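Local coordinates for protein putative RNase YutE (Bacillus subtilis subsp. subtilis str. 168, PDB 1YLM) that is probably an RNase acting as the toxin of a putative type VII toxin-antitoxin system, likely neutralised by a cognate antitoxin, at residues E78-E83 with R130-T135; R6-K11 with G53-D58; C48-G53 with D69-I74; H18-F23 with T120-F125. One frame throughout, in Å; residues are numbered along the deposited sequence.

Interaction 1 of 4, residues E78-E83 with R130-T135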
loop_
_atom_site.group_PDB
_atom_site.type_symbol
_atom_site.label_atom_id
_atom_site.label_comp_id
_atom_site.label_asym_id
_atom_site.label_seq_id
_atom_site.Cartn_x
_atom_site.Cartn_y
_atom_site.Cartn_z
ATOM N N GLU A 78 -6.359 15.321 22.800
ATOM C CA GLU A 78 -6.304 16.736 22.416
ATOM C C GLU A 78 -7.655 17.268 21.959
ATOM O O GLU A 78 -7.776 18.430 21.536
ATOM C CB GLU A 78 -5.237 16.950 21.338
ATOM C CG GLU A 78 -3.826 16.761 21.812
ATOM C CD GLU A 78 -3.296 17.917 22.675
ATOM O OE1 GLU A 78 -3.927 18.996 22.715
ATOM O OE2 GLU A 78 -2.234 17.732 23.307
ATOM N N LYS A 79 -8.675 16.413 22.059
ATOM C CA LYS A 79 -10.051 16.757 21.707
ATOM C C LYS A 79 -10.210 17.179 20.233
ATOM O O LYS A 79 -11.044 18.035 19.901
ATOM C CB LYS A 79 -10.603 17.831 22.658
ATOM C CG LYS A 79 -11.202 17.282 23.957
ATOM C CD LYS A 79 -10.160 16.823 24.949
ATOM C CE LYS A 79 -10.833 16.321 26.232
ATOM N NZ LYS A 79 -10.034 15.238 26.898
ATOM N N VAL A 80 -9.397 16.582 19.365
ATOM C CA VAL A 80 -9.573 16.738 17.930
ATOM C C VAL A 80 -10.804 15.937 17.467
ATOM O O VAL A 80 -11.618 16.448 16.706
ATOM C CB VAL A 80 -8.311 16.331 17.135
ATOM C CG1 VAL A 80 -8.518 16.581 15.651
ATOM C CG2 VAL A 80 -7.077 17.090 17.633
ATOM N N VAL A 81 -10.904 14.683 17.917
ATOM C CA VAL A 81 -12.061 13.833 17.631
ATOM C C VAL A 81 -12.645 13.339 18.970
ATOM O O VAL A 81 -11.951 13.398 19.998
ATOM C CB VAL A 81 -11.682 12.623 16.722
ATOM C CG1 VAL A 81 -11.141 13.095 15.372
ATOM C CG2 VAL A 81 -10.678 11.698 17.424
ATOM N N THR A 82 -13.890 12.846 18.967
ATOM C CA THR A 82 -14.459 12.239 20.181
ATOM C C THR A 82 -13.773 10.901 20.509
ATOM O O THR A 82 -13.150 10.282 19.641
ATOM C CB THR A 82 -16.004 12.031 20.100
ATOM O OG1 THR A 82 -16.306 10.998 19.156
ATOM C CG2 THR A 82 -16.727 13.299 19.679
ATOM N N GLU A 83 -13.879 10.470 21.766
ATOM C CA GLU A 83 -13.409 9.152 22.183
ATOM C C GLU A 83 -14.013 8.049 21.314
ATOM O O GLU A 83 -13.295 7.160 20.869
ATOM C CB GLU A 83 -13.716 8.876 23.664
ATOM C CG GLU A 83 -13.013 7.618 24.196
ATOM C CD GLU A 83 -13.050 7.474 25.720
ATOM O OE1 GLU A 83 -13.458 8.433 26.427
ATOM O OE2 GLU A 83 -12.647 6.394 26.214
ATOM N N ARG A 130 -10.715 20.096 10.109
ATOM C CA ARG A 130 -10.901 21.462 9.640
ATOM C C ARG A 130 -11.355 22.405 10.738
ATOM O O ARG A 130 -10.870 23.525 10.779
ATOM C CB ARG A 130 -11.876 21.527 8.470
ATOM C CG ARG A 130 -11.332 20.961 7.189
ATOM C CD ARG A 130 -12.426 21.012 6.147
ATOM N NE ARG A 130 -11.999 20.356 4.933
ATOM C CZ ARG A 130 -12.598 19.301 4.398
ATOM N NH1 ARG A 130 -13.711 18.796 4.930
ATOM N NH2 ARG A 130 -12.092 18.787 3.294
ATOM N N SER A 131 -12.277 21.966 11.605
ATOM C CA SER A 131 -12.737 22.796 12.740
ATOM C C SER A 131 -11.580 23.129 13.660
ATOM O O SER A 131 -11.440 24.261 14.105
ATOM C CB SER A 131 -13.836 22.107 13.570
ATOM O OG SER A 131 -14.944 21.736 12.764
ATOM N N TYR A 132 -10.747 22.137 13.940
ATOM C CA TYR A 132 -9.577 22.335 14.774
ATOM C C TYR A 132 -8.615 23.339 14.146
ATOM O O TYR A 132 -8.165 24.265 14.816
ATOM C CB TYR A 132 -8.868 21.005 15.038
ATOM C CG TYR A 132 -7.933 21.045 16.224
ATOM C CD1 TYR A 132 -8.381 20.702 17.504
ATOM C CD2 TYR A 132 -6.608 21.438 16.069
ATOM C CE1 TYR A 132 -7.510 20.738 18.601
ATOM C CE2 TYR A 132 -5.728 21.473 17.150
ATOM C CZ TYR A 132 -6.184 21.128 18.409
ATOM O OH TYR A 132 -5.295 21.191 19.456
ATOM N N LEU A 133 -8.326 23.165 12.858
ATOM C CA LEU A 133 -7.476 24.090 12.108
ATOM C C LEU A 133 -8.027 25.521 12.151
ATOM O O LEU A 133 -7.295 26.478 12.426
ATOM C CB LEU A 133 -7.337 23.610 10.652
ATOM C CG LEU A 133 -6.484 22.351 10.427
ATOM C CD1 LEU A 133 -6.576 21.816 9.000
ATOM C CD2 LEU A 133 -5.027 22.633 10.816
ATOM N N GLU A 134 -9.319 25.653 11.880
ATOM C CA GLU A 134 -9.974 26.962 11.848
ATOM C C GLU A 134 -9.960 27.626 13.222
ATOM O O GLU A 134 -9.707 28.831 13.329
ATOM C CB GLU A 134 -11.401 26.825 11.332
ATOM C CG GLU A 134 -11.481 26.536 9.818
ATOM C CD GLU A 134 -12.800 25.887 9.403
ATOM O OE1 GLU A 134 -13.701 25.718 10.268
ATOM O OE2 GLU A 134 -12.944 25.546 8.206
ATOM N N THR A 135 -10.216 26.834 14.264
ATOM C CA THR A 135 -10.224 27.330 15.648
ATOM C C THR A 135 -8.842 27.776 16.109
ATOM O O THR A 135 -8.705 28.830 16.739
ATOM C CB THR A 135 -10.832 26.284 16.628
ATOM O OG1 THR A 135 -12.174 25.998 16.213
ATOM C CG2 THR A 135 -10.856 26.809 18.053
HETATM O O HOH W 1 -6.166 20.343 21.828
#
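Tyr132, on the last long helix of this all-helical fold, packs its ring against Glu78 and Val80, the residues on either side in sequence of Lys79, where a Schellman motif ends helix 71-77. Lys79 takes positive phi, 60°, and two bonds run back into the last helical turn. The chain then passes through a short loop before helix 83-93.

Along helix 119-137, Arg130 comes first and makes a salt bridge to Glu17.

Tyr132 carries the whole contact on this helix. Its CG stands anti to the backbone N, chi1 -161°, and this sends the ring out toward the loop. Val80 CG2 lies over one face, 4.0 Å from the centroid of the Tyr132 ring and displaced toward the rim. The approach is a CH-pi contact. The backbone O of Glu78 comes obliquely to Tyr132 CE1 at 3.7 Å. At the far end, the phenol reaches the loop through one water, which sits at the ring edge and in its plane. Tyr132 OH donates to this water at 2.7 Å. The water in turn donates to Glu78 OE1 at 2.8 Å. Its approach to Glu78 O is unusually short and doubtful. The hydroxyl and the carboxylate are thus joined without touching directly. Phe60 meets the same tyrosine ring edge-to-face.

Leu133, next in line, makes no contact with the loop and packs on Val4 and Ile9. At the end of the segment, Thr135 N and Thr135 OG1 reach Ser131 O from opposite faces of its carbonyl plane, OG1 at 2.8 Å.

Interaction 2 of 4, residues R6-K11 with G53-D58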
loop_
_atom_site.group_PDB
_atom_site.type_symbol
_atom_site.label_atom_id
_atom_site.label_comp_id
_atom_site.label_asym_id
_atom_site.label_seq_id
_atom_site.Cartn_x
_atom_site.Cartn_y
_atom_site.Cartn_z
ATOM N N ARG A 6 -0.410 23.048 6.708
ATOM C CA ARG A 6 -1.833 23.123 6.465
ATOM C C ARG A 6 -2.191 22.763 5.027
ATOM O O ARG A 6 -3.231 22.144 4.788
ATOM C CB ARG A 6 -2.359 24.527 6.813
ATOM C CG ARG A 6 -3.891 24.595 6.846
ATOM C CD ARG A 6 -4.393 25.965 7.363
ATOM N NE ARG A 6 -5.845 25.949 7.511
ATOM C CZ ARG A 6 -6.548 26.834 8.216
ATOM N NH1 ARG A 6 -5.940 27.839 8.848
ATOM N NH2 ARG A 6 -7.867 26.712 8.289
ATOM N N SER A 7 -1.346 23.173 4.088
ATOM C CA SER A 7 -1.495 22.785 2.665
ATOM C C SER A 7 -1.545 21.254 2.482
ATOM O O SER A 7 -2.444 20.731 1.827
ATOM C CB SER A 7 -0.321 23.333 1.846
ATOM O OG SER A 7 -0.362 24.738 1.838
ATOM N N LYS A 8 -0.577 20.563 3.074
ATOM C CA LYS A 8 -0.500 19.105 3.014
ATOM C C LYS A 8 -1.756 18.480 3.613
ATOM O O LYS A 8 -2.350 17.577 3.012
ATOM C CB LYS A 8 0.749 18.606 3.753
ATOM C CG LYS A 8 0.971 17.095 3.660
ATOM C CD LYS A 8 2.301 16.705 4.278
ATOM C CE LYS A 8 2.549 15.207 4.170
ATOM N NZ LYS A 8 1.694 14.405 5.086
ATOM N N ILE A 9 -2.168 18.958 4.790
ATOM C CA ILE A 9 -3.313 18.383 5.496
ATOM C C ILE A 9 -4.553 18.581 4.637
ATOM O O ILE A 9 -5.310 17.642 4.385
ATOM C CB ILE A 9 -3.522 19.007 6.914
ATOM C CG1 ILE A 9 -2.346 18.659 7.843
ATOM C CG2 ILE A 9 -4.869 18.543 7.529
ATOM C CD1 ILE A 9 -2.292 19.489 9.132
ATOM N N GLU A 10 -4.754 19.796 4.154
ATOM C CA GLU A 10 -6.003 20.067 3.473
ATOM C C GLU A 10 -6.196 19.498 2.049
ATOM O O GLU A 10 -7.249 18.898 1.758
ATOM C CB GLU A 10 -6.248 21.603 3.381
ATOM C CG GLU A 10 -6.431 22.344 4.717
ATOM C CD GLU A 10 -6.679 23.860 4.582
ATOM O OE1 GLU A 10 -6.371 24.445 3.519
ATOM O OE2 GLU A 10 -7.199 24.461 5.558
ATOM N N LYS A 11 -5.182 19.526 1.192
ATOM C CA LYS A 11 -4.866 18.429 0.261
ATOM C C LYS A 11 -5.182 16.980 0.538
ATOM O O LYS A 11 -5.910 16.355 -0.248
ATOM C CB LYS A 11 -3.569 18.670 -0.535
ATOM C CG LYS A 11 -3.622 20.027 -1.294
ATOM C CD LYS A 11 -2.244 20.485 -1.823
ATOM C CE LYS A 11 -2.159 22.017 -2.090
ATOM N NZ LYS A 11 -0.725 22.448 -2.363
ATOM N N GLY A 53 -3.048 12.840 11.002
ATOM C CA GLY A 53 -2.788 12.759 12.450
ATOM C C GLY A 53 -1.359 13.129 12.820
ATOM O O GLY A 53 -1.144 13.964 13.721
ATOM N N ASN A 54 -0.381 12.527 12.138
ATOM C CA ASN A 54 1.031 12.898 12.335
ATOM C C ASN A 54 1.279 14.382 12.097
ATOM O O ASN A 54 1.983 15.021 12.872
ATOM C CB ASN A 54 1.989 12.096 11.437
ATOM C CG ASN A 54 2.311 10.712 11.985
ATOM O OD1 ASN A 54 2.456 9.756 11.212
ATOM N ND2 ASN A 54 2.437 10.595 13.300
ATOM N N ASP A 55 0.736 14.925 11.007
ATOM C CA ASP A 55 0.932 16.353 10.689
ATOM C C ASP A 55 0.319 17.251 11.772
ATOM O O ASP A 55 0.903 18.271 12.164
ATOM C CB ASP A 55 0.362 16.686 9.299
ATOM C CG ASP A 55 1.158 16.044 8.171
ATOM O OD1 ASP A 55 2.334 15.679 8.405
ATOM O OD2 ASP A 55 0.610 15.896 7.057
HETATM N N MSE A 56 -0.854 16.867 12.256
HETATM C CA MSE A 56 -1.516 17.568 13.375
HETATM C C MSE A 56 -0.626 17.571 14.630
HETATM O O MSE A 56 -0.379 18.593 15.263
HETATM C CB MSE A 56 -2.835 16.870 13.732
HETATM C CG MSE A 56 -3.965 17.003 12.738
HETATM SE SE MSE A 56 -4.835 18.586 12.952
HETATM C CE MSE A 56 -4.223 19.296 11.921
ATOM N N ILE A 57 -0.157 16.386 14.986
ATOM C CA ILE A 57 0.636 16.190 16.192
ATOM C C ILE A 57 1.944 16.986 16.114
ATOM O O ILE A 57 2.281 17.739 17.044
ATOM C CB ILE A 57 0.896 14.664 16.388
ATOM C CG1 ILE A 57 -0.378 13.973 16.883
ATOM C CG2 ILE A 57 2.083 14.409 17.325
ATOM C CD1 ILE A 57 -0.291 12.420 16.865
ATOM N N ASP A 58 2.650 16.855 14.996
ATOM C CA ASP A 58 3.906 17.576 14.777
ATOM C C ASP A 58 3.696 19.095 14.785
ATOM O O ASP A 58 4.440 19.818 15.459
ATOM C CB ASP A 58 4.577 17.156 13.469
ATOM C CG ASP A 58 5.049 15.699 13.481
ATOM O OD1 ASP A 58 5.046 15.037 14.552
ATOM O OD2 ASP A 58 5.414 15.210 12.394
#
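Lys8 and Asp55 form a salt bridge across an antiparallel pair of helices. Helices 6-23 and 32-59 follow each other in the chain and make a helical hairpin. Here their axes come within 10.0 Å, and their directions differ by 153°.

The lysine side chain can be followed outward. From CB, the bond to CG runs anti to the backbone N, chi1 -176°, and the chain stays extended as far as CE. It crosses the Asp55 side chain at about a right angle, with its carbons close to one carboxylate oxygen. Lys8 CG lies 3.6 Å from Asp55 OD2. Lys8 CD is closer, 3.4 Å from Asp55 OD2, and CE is at a similar distance. The last bond then turns, chi4 -72°, and brings NZ back onto the acid. Lys8 NZ donates to Asp55 OD2 at 2.7 Å, on the syn lone pair, the side of the other oxygen. The aliphatic part of the lysine therefore lies against the same oxygen that its ammonium group binds.

One residue further on, Ile9 faces the interior of the hairpin. It slides past Asp55 in the opposite direction, packing on the apolar CB of the acid. Its CD1 also crosses Met56, a selenomethionine, at about a right angle. That approach is tight, but the modelled SE-CE bond of Met56 is too short, which makes the closeness doubtful. Ile129 and Leu133 of helix 119-137 border this apolar side. The polar side belongs to Lys8, which also touches Asp51.

Arg6 points away from the hairpin partner. Arg6 NE makes a salt bridge to Glu10 OE2 at 2.8 Å, meeting it from above the carboxylate plane.

Interaction 3 of 4, residues C48-G53 with D69-I74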
loop_
_atom_site.group_PDB
_atom_site.type_symbol
_atom_site.label_atom_id
_atom_site.label_comp_id
_atom_site.label_asym_id
_atom_site.label_seq_id
_atom_site.Cartn_x
_atom_site.Cartn_y
_atom_site.Cartn_z
ATOM N N CYS A 48 -4.306 8.394 4.821
ATOM C CA CYS A 48 -4.739 9.779 4.960
ATOM C C CYS A 48 -4.979 10.130 6.431
ATOM O O CYS A 48 -4.592 11.217 6.875
ATOM C CB CYS A 48 -6.029 10.028 4.192
ATOM S SG CYS A 48 -5.860 10.132 2.377
ATOM N N ILE A 49 -5.617 9.225 7.176
ATOM C CA ILE A 49 -5.862 9.482 8.605
ATOM C C ILE A 49 -4.543 9.550 9.369
ATOM O O ILE A 49 -4.326 10.475 10.162
ATOM C CB ILE A 49 -6.791 8.437 9.234
ATOM C CG1 ILE A 49 -8.206 8.551 8.635
ATOM C CG2 ILE A 49 -6.805 8.580 10.774
ATOM C CD1 ILE A 49 -9.076 7.294 8.922
ATOM N N LEU A 50 -3.668 8.575 9.137
ATOM C CA LEU A 50 -2.388 8.526 9.864
ATOM C C LEU A 50 -1.493 9.715 9.540
ATOM O O LEU A 50 -0.878 10.298 10.443
ATOM C CB LEU A 50 -1.651 7.225 9.559
ATOM C CG LEU A 50 -2.349 5.956 10.069
ATOM C CD1 LEU A 50 -1.576 4.720 9.662
ATOM C CD2 LEU A 50 -2.600 5.986 11.598
ATOM N N ASP A 51 -1.425 10.056 8.248
ATOM C CA ASP A 51 -0.577 11.150 7.773
ATOM C C ASP A 51 -1.089 12.480 8.313
ATOM O O ASP A 51 -0.304 13.295 8.825
ATOM C CB ASP A 51 -0.522 11.167 6.227
ATOM C CG ASP A 51 0.427 10.096 5.655
ATOM O OD1 ASP A 51 1.259 9.560 6.408
ATOM O OD2 ASP A 51 0.353 9.810 4.447
ATOM N N THR A 52 -2.403 12.677 8.231
ATOM C CA THR A 52 -3.043 13.880 8.800
ATOM C C THR A 52 -2.821 13.956 10.315
ATOM O O THR A 52 -2.430 15.014 10.852
ATOM C CB THR A 52 -4.551 13.952 8.455
ATOM O OG1 THR A 52 -4.696 14.073 7.028
ATOM C CG2 THR A 52 -5.192 15.186 9.116
ATOM N N GLY A 53 -3.048 12.840 11.002
ATOM C CA GLY A 53 -2.788 12.759 12.450
ATOM C C GLY A 53 -1.359 13.129 12.820
ATOM O O GLY A 53 -1.144 13.964 13.721
ATOM N N ASP A 69 -0.101 3.398 15.708
ATOM C CA ASP A 69 -1.275 2.998 16.479
ATOM C C ASP A 69 -1.638 3.942 17.624
ATOM O O ASP A 69 -2.769 3.897 18.123
ATOM C CB ASP A 69 -1.114 1.573 17.024
ATOM C CG ASP A 69 -1.594 0.530 16.049
ATOM O OD1 ASP A 69 -2.728 0.668 15.516
ATOM O OD2 ASP A 69 -0.835 -0.431 15.806
ATOM N N ASP A 70 -0.682 4.780 18.035
ATOM C CA ASP A 70 -0.878 5.732 19.142
ATOM C C ASP A 70 -1.527 7.049 18.693
ATOM O O ASP A 70 -2.092 7.796 19.509
ATOM C CB ASP A 70 0.468 6.030 19.804
ATOM C CG ASP A 70 1.128 4.784 20.349
ATOM O OD1 ASP A 70 0.505 4.123 21.210
ATOM O OD2 ASP A 70 2.261 4.460 19.907
ATOM N N ILE A 71 -1.451 7.315 17.397
ATOM C CA ILE A 71 -1.937 8.571 16.809
ATOM C C ILE A 71 -3.356 8.963 17.230
ATOM O O ILE A 71 -3.593 10.111 17.640
ATOM C CB ILE A 71 -1.771 8.548 15.261
ATOM C CG1 ILE A 71 -0.282 8.543 14.916
ATOM C CG2 ILE A 71 -2.467 9.741 14.612
ATOM C CD1 ILE A 71 0.057 8.208 13.479
HETATM N N MSE A 72 -4.298 8.018 17.159
HETATM C CA MSE A 72 -5.709 8.344 17.415
HETATM C C MSE A 72 -5.942 8.712 18.862
HETATM O O MSE A 72 -6.702 9.626 19.162
HETATM C CB MSE A 72 -6.644 7.192 17.028
HETATM C CG MSE A 72 -6.679 6.896 15.539
HETATM SE SE MSE A 72 -7.183 8.436 14.387
HETATM C CE MSE A 72 -8.486 9.262 15.583
ATOM N N ASP A 73 -5.283 7.978 19.748
ATOM C CA ASP A 73 -5.357 8.225 21.178
ATOM C C ASP A 73 -4.912 9.648 21.517
ATOM O O ASP A 73 -5.514 10.309 22.348
ATOM C CB ASP A 73 -4.515 7.189 21.929
ATOM C CG ASP A 73 -5.151 5.791 21.906
ATOM O OD1 ASP A 73 -6.387 5.699 21.717
ATOM O OD2 ASP A 73 -4.401 4.799 22.064
ATOM N N ILE A 74 -3.882 10.122 20.838
ATOM C CA ILE A 74 -3.391 11.491 21.056
ATOM C C ILE A 74 -4.400 12.534 20.544
ATOM O O ILE A 74 -4.715 13.507 21.246
ATOM C CB ILE A 74 -1.972 11.677 20.458
ATOM C CG1 ILE A 74 -0.947 10.834 21.246
ATOM C CG2 ILE A 74 -1.592 13.180 20.445
ATOM C CD1 ILE A 74 0.261 10.409 20.417
#
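The carbonyl oxygen of Cys48, one residue before the Ile49 that meets Met72, is gripped twice by Thr52. Thr52 N lies 3.0 Å and Thr52 OG1 2.9 Å from Cys48 O, on opposite faces of the carbonyl plane. This satisfies the buried threonine hydroxyl inside its own helix.

The facing residues are apolar. Ile49 CG2, anti to its backbone N, touches the selenium of Met72, a selenomethionine, at 3.6 Å. In Met72 the bend at chi2 (-57°) brings SE to the isoleucine. The two side chains cross at about a right angle.

In this helical bundle, the short helix 71-77 packs on the long helix 32-59 chiefly by way of Ile71. Its two branches divide the work. Ile71 CD1 meets Leu50 CD2 at 3.9 Å and also lies against the backbone O of Leu50. Ile71 CG2 rests on Gly53 CA at 3.7 Å. With no side chain on the glycine, the isoleucine branch packs directly on the helix backbone.

Leu50 also lies close to Arg96, assigned as the active site by similarity. On another side of the helix, Asp51 OD2 is hydrogen-bonded to Tyr103 OH of the second subunit.

Interaction 4 of 4, residues H18-F23 with T120-F125; sequences HQLALF and TALQDF
Helices 6-23 and 119-137 face each other with Leu20 and Gln123 nearest, their CA atoms 7.4 Å apart. Leu20 bridges this gap by itself from the first helix.

Its side chain points toward the partner helix. CG is anti to the backbone N, chi1 -163°. Beyond the fork at CG, CD2 lies on the opposite backbone, while CD1 reaches Leu122 CB. CD2 does most of the touching. Leu20 CD2 comes to 3.5 Å from Gln123 N and 3.6 Å from Gln123 CA, so it sits on the chain itself rather than on a side-chain tip. Leu20 CD2 also reaches Leu122 C, the carbonyl carbon, at 3.7 Å.

The two methyls share one atom of Leu122. Leu20 CD1 and Leu20 CD2 each lie 4.1 Å from Leu122 CB, so the leucine fork straddles it. The rest of Leu122 runs on to other partners, among them Ile49, Leu89 and Ile115.

Gln123 adds an aliphatic carbon. Gln123 CG lies 3.7 Å from Leu20 CD2. Beyond CG the chain is extended, and its amide takes no part in bonding across the two helices.

The contact joins the first and last long helices of the HepT-like helical bundle, far apart in sequence. Nearby, His18 and Leu22 turn to Glu32 of the second subunit, so helix 6-23 serves both the bundle and the dimer.

No hydrogen bond or charge pair joins the two segments. The attraction is carried by a leucine methyl on a helix backbone and by contacts between aliphatic carbons. Such contacts depend on close fit and on burial from water, not on the direction of a bond.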
loop_
_atom_site.group_PDB
_atom_site.type_symbol
_atom_site.label_atom_id
_atom_site.label_comp_id
_atom_site.label_asym_id
_atom_site.label_seq_id
_atom_site.Cartn_x
_atom_site.Cartn_y
_atom_site.Cartn_z
ATOM N N HIS A 18 -12.714 12.330 -1.545
ATOM C CA HIS A 18 -12.946 11.719 -2.856
ATOM C C HIS A 18 -13.006 10.189 -2.751
ATOM O O HIS A 18 -13.921 9.560 -3.298
ATOM C CB HIS A 18 -11.899 12.168 -3.880
ATOM C CG HIS A 18 -12.187 11.694 -5.273
ATOM N ND1 HIS A 18 -13.281 12.126 -6.000
ATOM C CD2 HIS A 18 -11.540 10.803 -6.062
ATOM C CE1 HIS A 18 -13.281 11.528 -7.182
ATOM N NE2 HIS A 18 -12.237 10.722 -7.243
ATOM N N GLN A 19 -12.052 9.586 -2.035
ATOM C CA GLN A 19 -12.033 8.115 -1.927
ATOM C C GLN A 19 -13.266 7.613 -1.155
ATOM O O GLN A 19 -13.861 6.575 -1.518
ATOM C CB GLN A 19 -10.760 7.585 -1.263
ATOM C CG GLN A 19 -9.379 8.117 -1.761
ATOM C CD GLN A 19 -9.293 8.398 -3.260
ATOM O OE1 GLN A 19 -8.978 9.515 -3.671
ATOM N NE2 GLN A 19 -9.555 7.404 -4.064
ATOM N N LEU A 20 -13.647 8.337 -0.097
ATOM C CA LEU A 20 -14.866 7.998 0.649
ATOM C C LEU A 20 -16.107 8.078 -0.248
ATOM O O LEU A 20 -16.959 7.182 -0.205
ATOM C CB LEU A 20 -15.032 8.880 1.885
ATOM C CG LEU A 20 -15.989 8.459 3.003
ATOM C CD1 LEU A 20 -15.713 7.035 3.450
ATOM C CD2 LEU A 20 -15.761 9.423 4.157
ATOM N N ALA A 21 -16.196 9.134 -1.058
ATOM C CA ALA A 21 -17.292 9.289 -2.034
ATOM C C ALA A 21 -17.353 8.089 -2.984
ATOM O O ALA A 21 -18.436 7.592 -3.296
ATOM C CB ALA A 21 -17.144 10.567 -2.811
ATOM N N LEU A 22 -16.188 7.612 -3.406
ATOM C CA LEU A 22 -16.105 6.471 -4.311
ATOM C C LEU A 22 -16.572 5.212 -3.597
ATOM O O LEU A 22 -17.293 4.395 -4.183
ATOM C CB LEU A 22 -14.682 6.312 -4.857
ATOM C CG LEU A 22 -14.235 7.394 -5.843
ATOM C CD1 LEU A 22 -12.795 7.182 -6.294
ATOM C CD2 LEU A 22 -15.177 7.449 -7.061
ATOM N N PHE A 23 -16.208 5.081 -2.320
ATOM C CA PHE A 23 -16.676 3.957 -1.508
ATOM C C PHE A 23 -18.197 3.968 -1.441
ATOM O O PHE A 23 -18.841 2.927 -1.517
ATOM C CB PHE A 23 -16.097 3.990 -0.088
ATOM C CG PHE A 23 -16.666 2.925 0.810
ATOM C CD1 PHE A 23 -16.253 1.603 0.679
ATOM C CD2 PHE A 23 -17.649 3.233 1.748
ATOM C CE1 PHE A 23 -16.794 0.596 1.492
ATOM C CE2 PHE A 23 -18.194 2.238 2.571
ATOM C CZ PHE A 23 -17.761 0.916 2.439
ATOM N N THR A 120 -19.783 6.793 9.246
ATOM C CA THR A 120 -20.079 8.107 9.834
ATOM C C THR A 120 -18.836 8.785 10.462
ATOM O O THR A 120 -18.585 9.972 10.205
ATOM C CB THR A 120 -21.250 8.046 10.852
ATOM O OG1 THR A 120 -22.447 7.607 10.182
ATOM C CG2 THR A 120 -21.517 9.424 11.446
ATOM N N ALA A 121 -18.075 8.046 11.270
ATOM C CA ALA A 121 -16.814 8.549 11.841
ATOM C C ALA A 121 -15.830 8.918 10.719
ATOM O O ALA A 121 -15.144 9.948 10.783
ATOM C CB ALA A 121 -16.196 7.542 12.776
ATOM N N LEU A 122 -15.784 8.100 9.673
ATOM C CA LEU A 122 -14.946 8.438 8.511
ATOM C C LEU A 122 -15.348 9.763 7.850
ATOM O O LEU A 122 -14.502 10.640 7.645
ATOM C CB LEU A 122 -14.923 7.284 7.496
ATOM C CG LEU A 122 -14.151 6.040 7.954
ATOM C CD1 LEU A 122 -14.426 4.861 7.037
ATOM C CD2 LEU A 122 -12.641 6.326 8.034
ATOM N N GLN A 123 -16.637 9.918 7.554
ATOM C CA GLN A 123 -17.169 11.150 6.975
ATOM C C GLN A 123 -16.892 12.376 7.844
ATOM O O GLN A 123 -16.631 13.458 7.332
ATOM C CB GLN A 123 -18.683 11.036 6.758
ATOM C CG GLN A 123 -19.095 9.961 5.757
ATOM C CD GLN A 123 -20.601 9.742 5.711
ATOM O OE1 GLN A 123 -21.320 10.034 6.673
ATOM N NE2 GLN A 123 -21.085 9.222 4.594
ATOM N N ASP A 124 -16.959 12.196 9.159
ATOM C CA ASP A 124 -16.761 13.302 10.096
ATOM C C ASP A 124 -15.308 13.682 10.345
ATOM O O ASP A 124 -15.042 14.778 10.826
ATOM C CB ASP A 124 -17.434 12.981 11.430
ATOM C CG ASP A 124 -18.947 13.009 11.332
ATOM O OD1 ASP A 124 -19.473 13.599 10.365
ATOM O OD2 ASP A 124 -19.601 12.444 12.224
ATOM N N PHE A 125 -14.376 12.780 10.027
ATOM C CA PHE A 125 -12.948 13.023 10.299
ATOM C C PHE A 125 -12.412 14.337 9.678
ATOM O O PHE A 125 -11.796 15.139 10.388
ATOM C CB PHE A 125 -12.091 11.812 9.901
ATOM C CG PHE A 125 -10.609 11.994 10.158
ATOM C CD1 PHE A 125 -10.090 11.904 11.461
ATOM C CD2 PHE A 125 -9.738 12.269 9.115
ATOM C CE1 PHE A 125 -8.730 12.092 11.702
ATOM C CE2 PHE A 125 -8.365 12.430 9.342
ATOM C CZ PHE A 125 -7.864 12.344 10.630
#

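In the fold
Interaction 3 is fully buried, and interaction 4 is nearly so. Both are apolar, and they meet where Ile49 packs on Leu122 and Phe125. Interactions 1 and 2 are only partly buried and add polar chemistry, a bridging water in one and a salt bridge in the other. Interactions 2 and 3 share helix 32-59 and Gly53. Interactions 1 and 4 share helix 119-137, with centres about 17 Å apart. Helix 6-23 serves interactions 2 and 4 at different points along its length. Leu133 of interaction 1 packs on Ile9 of interaction 2. Residues in segments of interactions 3 and 4 also bond to the second subunit.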